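S12 family peptidase (Streptomyces sp. 82F2, PDB 3WWX) probably hydrolyses amide bonds with preference for D-configured substrates, as a D-stereospecific amidohydrolase of the S12 peptidase family with a beta-lactamase-type fold. Local coordinates at residues 41-46 against 323-328; 253-258 against 312-317; 290-295 against 340-345. All blocks are in the same frame, centred on the assembly; numbering follows the deposited sequence.

Interaction 1: residues 41-46 against 323-328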
# COMPACT_ATOMS: atom_id res chain seq x y z
N GLY A 41 12.90 3.52 -20.31
CA GLY A 41 11.74 3.53 -21.18
C GLY A 41 11.17 4.92 -21.30
O GLY A 41 11.88 5.93 -21.24
N GLU A 42 9.84 4.99 -21.42
CA GLU A 42 9.14 6.25 -21.54
C GLU A 42 8.57 6.67 -20.19
O GLU A 42 7.50 6.22 -19.78
CB GLU A 42 8.04 6.13 -22.60
CG GLU A 42 8.58 6.03 -24.03
CD GLU A 42 9.38 7.26 -24.43
OE1 GLU A 42 8.78 8.37 -24.45
OE2 GLU A 42 10.61 7.13 -24.69
N ARG A 43 9.30 7.53 -19.50
CA ARG A 43 8.97 7.86 -18.12
C ARG A 43 9.72 9.08 -17.67
O ARG A 43 10.86 9.31 -18.12
CB ARG A 43 9.33 6.68 -17.22
CG ARG A 43 8.48 6.61 -15.96
CD ARG A 43 7.04 6.18 -16.28
NE ARG A 43 6.15 6.55 -15.15
CZ ARG A 43 5.80 5.73 -14.16
NH1 ARG A 43 6.19 4.48 -14.12
NH2 ARG A 43 5.02 6.18 -13.18
N GLY A 44 9.09 9.87 -16.80
CA GLY A 44 9.71 11.04 -16.19
C GLY A 44 10.07 10.78 -14.73
O GLY A 44 9.35 10.07 -14.02
N GLY A 45 11.17 11.36 -14.27
CA GLY A 45 11.67 11.04 -12.94
C GLY A 45 10.77 11.53 -11.82
O GLY A 45 10.79 10.97 -10.73
N ASP A 46 9.98 12.57 -12.09
CA ASP A 46 9.04 13.13 -11.12
C ASP A 46 7.60 12.66 -11.35
O ASP A 46 6.65 13.23 -10.79
CB ASP A 46 9.12 14.65 -11.16
CG ASP A 46 10.50 15.16 -10.74
OD1 ASP A 46 11.03 14.71 -9.70
OD2 ASP A 46 11.06 16.01 -11.47
N ALA A 323 12.16 4.52 -3.66
CA ALA A 323 10.75 4.37 -4.07
C ALA A 323 10.70 4.40 -5.57
O ALA A 323 11.56 4.99 -6.22
CB ALA A 323 9.88 5.49 -3.49
N GLY A 324 9.71 3.74 -6.15
CA GLY A 324 9.60 3.74 -7.60
C GLY A 324 8.34 3.09 -8.11
O GLY A 324 7.51 2.62 -7.34
N ASN A 325 8.24 3.01 -9.43
CA ASN A 325 7.01 2.58 -10.08
C ASN A 325 7.26 2.00 -11.46
O ASN A 325 8.08 2.54 -12.23
CB ASN A 325 6.04 3.77 -10.19
CG ASN A 325 4.68 3.36 -10.77
OD1 ASN A 325 4.39 3.61 -11.95
ND2 ASN A 325 3.85 2.73 -9.95
N PHE A 326 6.52 0.95 -11.77
CA PHE A 326 6.39 0.43 -13.13
C PHE A 326 4.97 0.72 -13.60
O PHE A 326 4.02 0.47 -12.86
CB PHE A 326 6.58 -1.09 -13.16
CG PHE A 326 7.90 -1.58 -12.61
CD1 PHE A 326 9.05 -0.83 -12.71
CD2 PHE A 326 7.97 -2.83 -12.04
CE1 PHE A 326 10.26 -1.31 -12.23
CE2 PHE A 326 9.18 -3.33 -11.55
CZ PHE A 326 10.32 -2.56 -11.65
N ASN A 327 4.81 1.16 -14.85
CA ASN A 327 3.48 1.47 -15.39
C ASN A 327 2.90 0.33 -16.24
O ASN A 327 2.07 0.55 -17.13
CB ASN A 327 3.47 2.79 -16.16
CG ASN A 327 4.31 2.74 -17.41
OD1 ASN A 327 5.04 1.78 -17.65
ND2 ASN A 327 4.18 3.78 -18.22
N ALA A 328 3.34 -0.89 -15.95
CA ALA A 328 2.65 -2.09 -16.43
C ALA A 328 2.46 -2.95 -15.22
O ALA A 328 3.34 -3.05 -14.36
CB ALA A 328 3.47 -2.82 -17.46
O HOH W 1 5.46 4.61 -20.62

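Interaction 2: residues 253-258 against 312-317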
# COMPACT_ATOMS: atom_id res chain seq x y z
N ALA A 253 10.72 9.48 7.40
CA ALA A 253 10.17 10.09 8.62
C ALA A 253 9.53 9.06 9.52
O ALA A 253 9.65 9.10 10.74
CB ALA A 253 9.17 11.17 8.27
N LEU A 254 8.80 8.12 8.92
CA LEU A 254 8.15 7.09 9.69
C LEU A 254 9.14 6.22 10.48
O LEU A 254 9.01 6.07 11.70
CB LEU A 254 7.34 6.19 8.77
CG LEU A 254 6.54 5.07 9.46
CD1 LEU A 254 5.45 5.64 10.34
CD2 LEU A 254 5.91 4.17 8.39
N LEU A 255 10.12 5.65 9.80
CA LEU A 255 11.06 4.75 10.48
C LEU A 255 11.99 5.49 11.42
O LEU A 255 12.52 4.90 12.37
CB LEU A 255 11.84 3.89 9.47
CG LEU A 255 11.15 2.59 9.03
CD1 LEU A 255 10.96 1.62 10.18
CD2 LEU A 255 9.83 2.86 8.33
N GLN A 256 12.17 6.78 11.19
CA GLN A 256 12.94 7.64 12.10
C GLN A 256 12.17 8.01 13.36
O GLN A 256 12.75 8.61 14.27
CB GLN A 256 13.37 8.91 11.38
CG GLN A 256 14.46 8.72 10.35
CD GLN A 256 14.64 9.90 9.42
OE1 GLN A 256 14.15 10.98 9.69
NE2 GLN A 256 15.35 9.68 8.33
N GLY A 257 10.88 7.70 13.42
CA GLY A 257 10.06 8.02 14.58
C GLY A 257 9.49 9.42 14.60
O GLY A 257 9.02 9.89 15.65
N ARG A 258 9.50 10.10 13.47
CA ARG A 258 9.02 11.49 13.46
C ARG A 258 7.50 11.61 13.44
O ARG A 258 6.98 12.71 13.65
CB ARG A 258 9.62 12.27 12.29
CG ARG A 258 11.11 12.12 12.22
CD ARG A 258 11.79 13.31 11.61
NE ARG A 258 13.19 13.01 11.34
CZ ARG A 258 14.18 13.90 11.30
NH1 ARG A 258 13.96 15.18 11.54
NH2 ARG A 258 15.39 13.47 11.00
N ALA A 312 8.48 0.89 -2.23
CA ALA A 312 8.96 1.90 -1.28
C ALA A 312 9.60 1.17 -0.13
O ALA A 312 8.98 0.32 0.49
CB ALA A 312 7.81 2.76 -0.77
N GLN A 313 10.87 1.47 0.13
CA GLN A 313 11.64 0.75 1.14
C GLN A 313 12.63 1.67 1.81
O GLN A 313 13.15 2.58 1.18
CB GLN A 313 12.42 -0.40 0.48
CG GLN A 313 11.53 -1.49 -0.15
CD GLN A 313 10.73 -2.30 0.86
OE1 GLN A 313 11.09 -2.41 2.03
NE2 GLN A 313 9.64 -2.91 0.39
N VAL A 314 12.88 1.42 3.09
CA VAL A 314 13.90 2.15 3.82
C VAL A 314 14.60 1.22 4.81
O VAL A 314 14.02 0.25 5.28
CB VAL A 314 13.28 3.36 4.53
CG1 VAL A 314 12.34 2.96 5.68
CG2 VAL A 314 14.34 4.31 4.98
N THR A 315 15.86 1.53 5.14
CA THR A 315 16.51 0.82 6.23
C THR A 315 15.85 1.21 7.56
O THR A 315 15.11 2.19 7.64
CB THR A 315 18.02 1.10 6.24
OG1 THR A 315 18.21 2.52 6.15
CG2 THR A 315 18.67 0.44 5.03
N ARG A 316 16.10 0.44 8.61
CA ARG A 316 15.35 0.60 9.86
C ARG A 316 15.53 1.97 10.52
O ARG A 316 14.61 2.46 11.18
CB ARG A 316 15.75 -0.50 10.84
CG ARG A 316 15.08 -0.41 12.21
CD ARG A 316 13.58 -0.48 12.14
NE ARG A 316 12.97 -0.35 13.47
CZ ARG A 316 12.72 0.81 14.06
NH1 ARG A 316 13.00 1.96 13.45
NH2 ARG A 316 12.19 0.84 15.28
N ASP A 317 16.70 2.57 10.36
CA ASP A 317 16.92 3.88 10.94
C ASP A 317 16.47 4.99 10.01
O ASP A 317 16.65 6.17 10.33
CB ASP A 317 18.38 4.08 11.38
CG ASP A 317 19.36 4.12 10.23
OD1 ASP A 317 18.98 4.01 9.05
OD2 ASP A 317 20.57 4.28 10.53

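Interaction 3: residues 290-295 against 340-345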
# COMPACT_ATOMS: atom_id res chain seq x y z
N ASP A 290 11.89 -7.12 5.33
CA ASP A 290 12.50 -8.18 4.55
C ASP A 290 13.99 -8.06 4.79
O ASP A 290 14.49 -6.96 4.95
CB ASP A 290 12.17 -8.01 3.07
CG ASP A 290 12.55 -9.23 2.22
OD1 ASP A 290 12.94 -10.27 2.77
OD2 ASP A 290 12.41 -9.10 0.98
N LYS A 291 14.69 -9.18 4.84
CA LYS A 291 16.14 -9.14 4.85
C LYS A 291 16.66 -9.56 3.49
O LYS A 291 16.37 -10.66 3.02
CB LYS A 291 16.70 -10.06 5.92
CG LYS A 291 18.21 -9.91 5.99
CD LYS A 291 18.74 -9.95 7.40
CE LYS A 291 18.48 -11.27 8.05
NZ LYS A 291 18.87 -12.39 7.15
N LEU A 292 17.43 -8.68 2.87
CA LEU A 292 17.89 -8.88 1.51
C LEU A 292 19.13 -9.78 1.46
O LEU A 292 19.65 -10.19 2.49
CB LEU A 292 18.15 -7.53 0.85
CG LEU A 292 16.95 -6.56 0.92
CD1 LEU A 292 17.37 -5.24 0.36
CD2 LEU A 292 15.74 -7.12 0.15
N SER A 293 19.58 -10.09 0.25
CA SER A 293 20.60 -11.12 0.07
C SER A 293 21.86 -10.77 0.83
O SER A 293 22.50 -11.66 1.40
CB SER A 293 20.91 -11.29 -1.43
OG SER A 293 21.52 -10.15 -1.97
N CYS A 294 22.19 -9.48 0.86
CA CYS A 294 23.41 -8.98 1.49
C CYS A 294 23.22 -8.70 2.97
O CYS A 294 24.13 -8.17 3.62
CB CYS A 294 23.90 -7.72 0.80
SG CYS A 294 22.81 -6.27 0.99
N GLY A 295 22.06 -9.04 3.52
CA GLY A 295 21.83 -8.93 4.96
C GLY A 295 21.21 -7.62 5.41
O GLY A 295 20.81 -7.46 6.56
N ALA A 340 19.11 -4.33 -6.14
CA ALA A 340 20.14 -3.52 -6.78
C ALA A 340 20.51 -2.34 -5.90
O ALA A 340 21.69 -2.04 -5.65
CB ALA A 340 19.67 -3.05 -8.13
N GLU A 341 19.50 -1.66 -5.38
CA GLU A 341 19.73 -0.46 -4.60
C GLU A 341 20.38 -0.77 -3.26
O GLU A 341 21.36 -0.10 -2.89
CB GLU A 341 18.41 0.29 -4.38
CG GLU A 341 18.53 1.55 -3.51
CD GLU A 341 19.49 2.59 -4.07
OE1 GLU A 341 20.09 3.34 -3.28
OE2 GLU A 341 19.61 2.72 -5.31
N PHE A 342 19.86 -1.73 -2.52
CA PHE A 342 20.34 -1.95 -1.15
C PHE A 342 21.53 -2.90 -1.06
O PHE A 342 22.26 -2.86 -0.08
CB PHE A 342 19.20 -2.41 -0.25
CG PHE A 342 18.18 -1.34 0.00
CD1 PHE A 342 18.39 -0.38 0.98
CD2 PHE A 342 17.03 -1.28 -0.76
CE1 PHE A 342 17.45 0.61 1.19
CE2 PHE A 342 16.11 -0.28 -0.56
CZ PHE A 342 16.31 0.66 0.42
N CYS A 343 21.72 -3.74 -2.08
CA CYS A 343 22.82 -4.72 -2.07
C CYS A 343 23.76 -4.61 -3.26
O CYS A 343 24.78 -5.31 -3.29
CB CYS A 343 22.25 -6.14 -2.00
SG CYS A 343 21.37 -6.48 -0.47
N GLY A 344 23.45 -3.73 -4.21
CA GLY A 344 24.27 -3.58 -5.41
C GLY A 344 24.19 -4.77 -6.34
O GLY A 344 25.05 -4.94 -7.20
N THR A 345 23.15 -5.58 -6.19
CA THR A 345 22.96 -6.80 -6.97
C THR A 345 22.69 -6.46 -8.44
O THR A 345 21.74 -5.75 -8.76
CB THR A 345 21.80 -7.64 -6.42
OG1 THR A 345 21.99 -7.89 -5.02
CG2 THR A 345 21.69 -8.98 -7.15

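Interaction 1: residues 41-46 against 323-328
R43 and N327 make the nearest backbone approach between 41-46 and 323-328, yet their CA atoms are still 8.9 Å apart. Segment 41-46 is the irregular chain that leaves strand 36-41, whereas 323-326 is the end of a strand that gives way to a loop at N327. Side chains and a water therefore have to bridge the gap. R43 covers most of it. Its CG lies anti to the backbone N (chi1 -153°) and the chain bends at chi2, which carries the guanidinium over to N325. There both terminal nitrogens close end-on on a single oxygen: N325 OD1 accepts from R43 NH1 at 3.0 Å and from R43 NH2 at 2.9 Å. OD1 lies near the guanidinium plane, but the amide stands almost upright to that plane, at 86°. As a result NH1 arrives in the carbonyl plane on a lone pair, while NH2 is tilted from it. N327 CB sits over one guanidinium face, 3.8 Å from R43 NH1.

In the eight-stranded antiparallel sheet of this beta-lactamase-type fold, strands 36-41 and 320-326 lie on either side of strand 24-31, so R43 reaches past the start of the middle strand. It touches V26 and forms a salt bridge through NE with D47, while G24 accepts from R43 NH1 at its carbonyl and donates its backbone N to N327 OD1. N325 ND2 is held by the hydroxyls of S308 and S310, which helps fix the amide that R43 grips. A water donates to E42 O at 2.7 Å and accepts from N327 ND2 at 2.8 Å, forming a second bridge.

Interaction 2: residues 253-258 against 312-317
Q256 OE1 is held by two nitrogens of R258, by NE at 2.8 Å and more weakly by NH2 at 3.1 Å, while CG of the same glutamine rests 3.4 Å from D317 O on the other segment. R258 NE comes in the carbonyl plane of the amide, with the oxygen somewhat tilted out of the guanidinium plane. The opposite end of the amide, NE2, bonds to the carbonyl of G318, so the glutamine spans from its own helix end to the turn that follows D317. Deeper in, the contact is apolar. L255 CG lies 3.6 Å from V314 CG1, and L255 CD2 reaches the same methyl; the two side chains slide past each other in opposite directions.

Here the C-terminal end of helix 244-255 packs on strand 308-315, one of the inner strands of the large antiparallel sheet, just where that strand turns toward 320-326. A Schellman motif closes the helix: G257, with positive phi, donates its N to L254 O, and R258 N donates to A253 O. R316 starts out pointing away from the helix but folds back through a bend at chi2 (59°), crossing L255 at about a right angle. R316 CD lies 3.9 Å from L255 CD1, and L255 O sits at the guanidinium edge, 3.2 Å from R316 NH1. The arginine also touches E297 and W299 of the neighbouring strand 297-305.

Interaction 3: residues 290-295 against 340-345
C294 and C343 are covalently joined, SG to SG at 2.1 Å, and the disulfide links the turn at 292-295 to the last turn of the helix. The bridge has a left-handed twist, with chi3 of -72°. C343 SG, anti to its own carbonyl carbon, is the first bump, jutting from the helix into the bend formed by 292-294. There L292 CB touches C343 SG at 3.6 Å, and S293 OG stands 4.0 Å from the same sulfur. In return, C294 SG lies beside the end of the helix, 3.6 Å from F342 O. The protruding side of 290-295 is a type I turn from L292 to G295, closed by the bond from G295 N to L292 O at 2.9 Å.

Beneath the disulfide, L292 forms a second bump. Its CD1 methyl presses against F342 CB at 3.4 Å, meeting the root of that side chain rather than the far end of its ring, and Q335, I338 and E339 of the helix supply further walls for the leucine. On the outer side, S293 OG and T345 OG1 face each other 3.8 Å apart. OE1 of E339 is the shared partner of these two hydroxyls, so its carboxylate links the turn to the chain after the helix.

The disulfide accordingly ties the segment that follows strand 288-291 to the end of helix 334-343, which packs against the large antiparallel sheet: L292 and F342 both pack on V298 of strand 297-305, and the phenylalanine reaches on to L322 and H320 of strand 320-326.

How the interactions relate
From the N terminus, 41-46 comes first, and interaction 1 joins it to 323-328, closing a loop of 276 residues. Interaction 2, between 253-258 and 312-317, closes a loop of 53 residues that lies wholly within that span. Segment 290-295 falls inside both loops, but its partner 340-345 follows them, so interaction 3 crosses the other two. All three reach the same antiparallel sheet: interaction 1 at strand 320-326, interaction 2 at its neighbour 308-315 with helix 244-255, and interaction 3 at the end of strand 288-291, with helix 334-343. Interactions 2 and 3 touch, as F342 CZ packs 3.8 Å from Q313 O; interactions 1 and 2 do not.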